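Local coordinates for EGF family domain-containing protein (Toxoplasma gondii, PDB 4Z80) that binds a RON2L1 peptide and probably acts as an AMA-family surface receptor in the moving junction during invasion of host cells by the parasite, at residues P349-V357 / W405-G416. Residues are numbered along the deposited sequence; the frame is centred on the assembly and turned at random.
Sequences PLKNVRWGV and WATFVATDCNMG
W355 and W405 both place CG beside the backbone N (chi1 -59° and -49°), which helps bring the two indoles together where their side chains cross at about a right angle. W405 presents its edge to the face of W355, with the six-membered ring of W355 and the five-membered ring of W405 5.0 Å apart between centroids. On the same indole W405 CB makes a CH-pi contact, 3.8 Å from the centroid of the W355 five-membered ring and nearly on its normal. At the W355 rim, NE1 gives a weak, bent hydrogen bond of 2.9 Å to A406 O; a second weak one goes to F446 O, so the N-H is shared between two carbonyls. W405 NE1 is held by F19 O. T407 OG1 lies 3.2 Å from W355 N, and water 2 links this hydroxyl to W355 O. T407 CG2 packs on R354 CG at 4.0 Å; R354 NH1 forms a salt bridge with E468. At the other end, the N352 and N414 amides cross, planes 62° apart, joined by a weak bond of 3.4 Å from N352 ND2 to N414 OD1, while N352 ND2 also bonds S440 O. N414 OD1 also accepts from G416 N at 3.0 Å in the carbonyl plane, closing an Asx turn. Water 1 bridges K351 NZ and G416 O. Strands 353-357 and 405-410 belong to two antiparallel sheets and cross; W355, W405 and T407 are the buried side chains between the two sheets in a PAN-like module, consistent with the AMA1 family.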
loop_
_atom_site.group_PDB
_atom_site.type_symbol
_atom_site.label_atom_id
_atom_site.label_comp_id
_atom_site.label_asym_id
_atom_site.label_seq_id
_atom_site.Cartn_x
_atom_site.Cartn_y
_atom_site.Cartn_z
ATOM N N PRO A 349 -16.679 7.698 -7.688
ATOM C CA PRO A 349 -16.903 8.347 -8.978
ATOM C C PRO A 349 -17.804 9.555 -8.824
ATOM O O PRO A 349 -18.474 9.681 -7.794
ATOM C CB PRO A 349 -17.579 7.253 -9.820
ATOM C CG PRO A 349 -17.280 5.993 -9.148
ATOM C CD PRO A 349 -17.159 6.309 -7.686
ATOM N N LEU A 350 -17.828 10.425 -9.829
ATOM C CA LEU A 350 -18.623 11.640 -9.757
ATOM C C LEU A 350 -19.892 11.464 -10.589
ATOM O O LEU A 350 -19.837 11.332 -11.815
ATOM C CB LEU A 350 -17.810 12.840 -10.233
ATOM C CG LEU A 350 -16.441 13.040 -9.576
ATOM C CD1 LEU A 350 -15.705 14.155 -10.271
ATOM C CD2 LEU A 350 -16.604 13.317 -8.080
ATOM N N LYS A 351 -21.050 11.462 -9.932
ATOM C CA LYS A 351 -22.292 11.246 -10.649
ATOM C C LYS A 351 -22.739 12.498 -11.394
ATOM O O LYS A 351 -22.506 13.632 -10.957
ATOM C CB LYS A 351 -23.406 10.779 -9.700
ATOM C CG LYS A 351 -23.863 11.806 -8.683
ATOM C CD LYS A 351 -25.114 11.308 -7.965
ATOM C CE LYS A 351 -25.606 12.322 -6.946
ATOM N NZ LYS A 351 -26.889 11.883 -6.338
ATOM N N ASN A 352 -23.351 12.260 -12.547
ATOM C CA ASN A 352 -24.073 13.279 -13.291
ATOM C C ASN A 352 -23.201 14.426 -13.772
ATOM O O ASN A 352 -23.668 15.550 -13.894
ATOM C CB ASN A 352 -25.229 13.824 -12.436
ATOM C CG ASN A 352 -26.272 12.770 -12.127
ATOM O OD1 ASN A 352 -26.517 12.447 -10.966
ATOM N ND2 ASN A 352 -26.894 12.224 -13.170
ATOM N N VAL A 353 -21.935 14.138 -14.078
ATOM C CA VAL A 353 -21.065 15.152 -14.652
ATOM C C VAL A 353 -20.174 14.570 -15.736
ATOM O O VAL A 353 -19.984 13.353 -15.809
ATOM C CB VAL A 353 -20.185 15.842 -13.586
ATOM C CG1 VAL A 353 -21.039 16.786 -12.714
ATOM C CG2 VAL A 353 -19.448 14.812 -12.730
ATOM N N ARG A 354 -19.663 15.477 -16.565
ATOM C CA ARG A 354 -18.767 15.168 -17.686
ATOM C C ARG A 354 -17.483 15.998 -17.569
ATOM O O ARG A 354 -17.557 17.203 -17.319
ATOM C CB ARG A 354 -19.443 15.483 -19.026
ATOM C CG ARG A 354 -20.824 14.898 -19.229
ATOM C CD ARG A 354 -21.655 15.750 -20.190
ATOM N NE ARG A 354 -21.056 15.851 -21.518
ATOM C CZ ARG A 354 -21.442 16.720 -22.449
ATOM N NH1 ARG A 354 -22.420 17.586 -22.199
ATOM N NH2 ARG A 354 -20.842 16.736 -23.631
ATOM N N TRP A 355 -16.311 15.393 -17.770
ATOM C CA TRP A 355 -15.057 16.155 -17.740
ATOM C C TRP A 355 -14.998 17.210 -18.836
ATOM O O TRP A 355 -15.336 16.928 -19.984
ATOM C CB TRP A 355 -13.839 15.237 -17.908
ATOM C CG TRP A 355 -13.702 14.168 -16.870
ATOM C CD1 TRP A 355 -13.914 12.831 -17.036
ATOM C CD2 TRP A 355 -13.304 14.345 -15.505
ATOM N NE1 TRP A 355 -13.683 12.166 -15.862
ATOM C CE2 TRP A 355 -13.303 13.070 -14.906
ATOM C CE3 TRP A 355 -12.948 15.455 -14.736
ATOM C CZ2 TRP A 355 -12.977 12.876 -13.567
ATOM C CZ3 TRP A 355 -12.621 15.264 -13.411
ATOM C CH2 TRP A 355 -12.638 13.985 -12.836
ATOM N N GLY A 356 -14.525 18.403 -18.494
ATOM C CA GLY A 356 -14.358 19.453 -19.484
ATOM C C GLY A 356 -13.190 20.379 -19.221
ATOM O O GLY A 356 -12.443 20.219 -18.250
ATOM N N VAL A 357 -13.032 21.352 -20.116
ATOM C CA VAL A 357 -12.070 22.440 -19.943
ATOM C C VAL A 357 -12.833 23.755 -20.110
ATOM O O VAL A 357 -13.892 23.782 -20.722
ATOM C CB VAL A 357 -10.899 22.352 -20.948
ATOM C CG1 VAL A 357 -10.073 21.089 -20.690
ATOM C CG2 VAL A 357 -11.407 22.395 -22.386
ATOM N N TRP A 405 -8.770 9.992 -17.000
ATOM C CA TRP A 405 -10.125 10.503 -16.834
ATOM C C TRP A 405 -10.999 9.849 -17.878
ATOM O O TRP A 405 -10.591 9.733 -19.037
ATOM C CB TRP A 405 -10.162 12.031 -16.992
ATOM C CG TRP A 405 -9.120 12.725 -16.180
ATOM C CD1 TRP A 405 -9.249 13.197 -14.903
ATOM C CD2 TRP A 405 -7.766 12.994 -16.570
ATOM N NE1 TRP A 405 -8.062 13.750 -14.479
ATOM C CE2 TRP A 405 -7.135 13.634 -15.483
ATOM C CE3 TRP A 405 -7.024 12.756 -17.733
ATOM C CZ2 TRP A 405 -5.810 14.050 -15.531
ATOM C CZ3 TRP A 405 -5.713 13.164 -17.774
ATOM C CH2 TRP A 405 -5.109 13.794 -16.684
ATOM N N ALA A 406 -12.193 9.423 -17.470
ATOM C CA ALA A 406 -13.185 8.924 -18.404
ATOM C C ALA A 406 -14.558 9.475 -18.069
ATOM O O ALA A 406 -14.887 9.684 -16.895
ATOM C CB ALA A 406 -13.224 7.410 -18.398
ATOM N N THR A 407 -15.360 9.694 -19.104
ATOM C CA THR A 407 -16.764 10.056 -18.955
ATOM C C THR A 407 -17.576 8.919 -19.507
ATOM O O THR A 407 -17.404 8.541 -20.673
ATOM C CB THR A 407 -17.127 11.355 -19.711
ATOM O OG1 THR A 407 -16.417 12.465 -19.151
ATOM C CG2 THR A 407 -18.638 11.636 -19.664
ATOM N N PHE A 408 -18.440 8.369 -18.665
ATOM C CA PHE A 408 -19.390 7.353 -19.075
ATOM C C PHE A 408 -20.707 8.016 -19.428
ATOM O O PHE A 408 -21.221 8.818 -18.656
ATOM C CB PHE A 408 -19.594 6.324 -17.974
ATOM C CG PHE A 408 -20.604 5.271 -18.311
ATOM C CD1 PHE A 408 -20.263 4.212 -19.129
ATOM C CD2 PHE A 408 -21.889 5.327 -17.793
ATOM C CE1 PHE A 408 -21.182 3.232 -19.444
ATOM C CE2 PHE A 408 -22.816 4.344 -18.098
ATOM C CZ PHE A 408 -22.463 3.294 -18.922
ATOM N N VAL A 409 -21.231 7.703 -20.608
ATOM C CA VAL A 409 -22.512 8.231 -21.055
ATOM C C VAL A 409 -23.471 7.067 -21.238
ATOM O O VAL A 409 -23.330 6.274 -22.169
ATOM C CB VAL A 409 -22.366 9.025 -22.370
ATOM C CG1 VAL A 409 -23.716 9.635 -22.786
ATOM C CG2 VAL A 409 -21.299 10.110 -22.227
ATOM N N ALA A 410 -24.448 6.956 -20.340
ATOM C CA ALA A 410 -25.430 5.882 -20.401
ATOM C C ALA A 410 -26.365 6.100 -21.573
ATOM O O ALA A 410 -26.706 7.238 -21.907
ATOM C CB ALA A 410 -26.221 5.802 -19.113
ATOM N N THR A 411 -26.781 5.005 -22.193
ATOM C CA THR A 411 -27.700 5.089 -23.318
ATOM C C THR A 411 -29.005 5.766 -22.895
ATOM O O THR A 411 -29.454 6.707 -23.552
ATOM C CB THR A 411 -27.981 3.696 -23.900
ATOM O OG1 THR A 411 -26.748 3.124 -24.361
ATOM C CG2 THR A 411 -28.961 3.780 -25.068
ATOM N N ASP A 412 -29.601 5.305 -21.795
ATOM C CA ASP A 412 -30.838 5.907 -21.293
ATOM C C ASP A 412 -31.081 5.611 -19.812
ATOM O O ASP A 412 -32.141 5.113 -19.427
ATOM C CB ASP A 412 -32.037 5.430 -22.120
ATOM C CG ASP A 412 -32.153 3.918 -22.174
ATOM O OD1 ASP A 412 -31.590 3.230 -21.293
ATOM O OD2 ASP A 412 -32.818 3.414 -23.104
ATOM N N CYS A 413 -30.090 5.926 -18.988
ATOM C CA CYS A 413 -30.191 5.780 -17.542
ATOM C C CYS A 413 -29.727 7.076 -16.902
ATOM O O CYS A 413 -28.694 7.620 -17.283
ATOM C CB CYS A 413 -29.342 4.600 -17.045
ATOM S SG CYS A 413 -29.030 4.564 -15.255
ATOM N N ASN A 414 -30.490 7.587 -15.942
ATOM C CA ASN A 414 -29.973 8.646 -15.091
ATOM C C ASN A 414 -28.975 8.025 -14.118
ATOM O O ASN A 414 -29.333 7.150 -13.340
ATOM C CB ASN A 414 -31.093 9.355 -14.337
ATOM C CG ASN A 414 -30.595 10.553 -13.557
ATOM O OD1 ASN A 414 -29.767 10.417 -12.653
ATOM N ND2 ASN A 414 -31.091 11.735 -13.903
ATOM N N MET A 415 -27.723 8.471 -14.166
ATOM C CA MET A 415 -26.650 7.752 -13.489
ATOM C C MET A 415 -26.564 8.030 -11.993
ATOM O O MET A 415 -25.685 7.513 -11.313
ATOM C CB MET A 415 -25.324 8.066 -14.175
ATOM C CG MET A 415 -25.183 7.366 -15.526
ATOM S SD MET A 415 -25.377 5.569 -15.467
ATOM C CE MET A 415 -23.946 5.118 -14.480
ATOM N N GLY A 416 -27.526 8.788 -11.474
ATOM C CA GLY A 416 -27.698 8.932 -10.037
ATOM C C GLY A 416 -28.792 8.026 -9.489
ATOM O O GLY A 416 -29.011 7.983 -8.281
HETATM O O HOH W 1 -27.374 9.032 -6.236
HETATM O O HOH W 2 -16.481 14.571 -20.891
#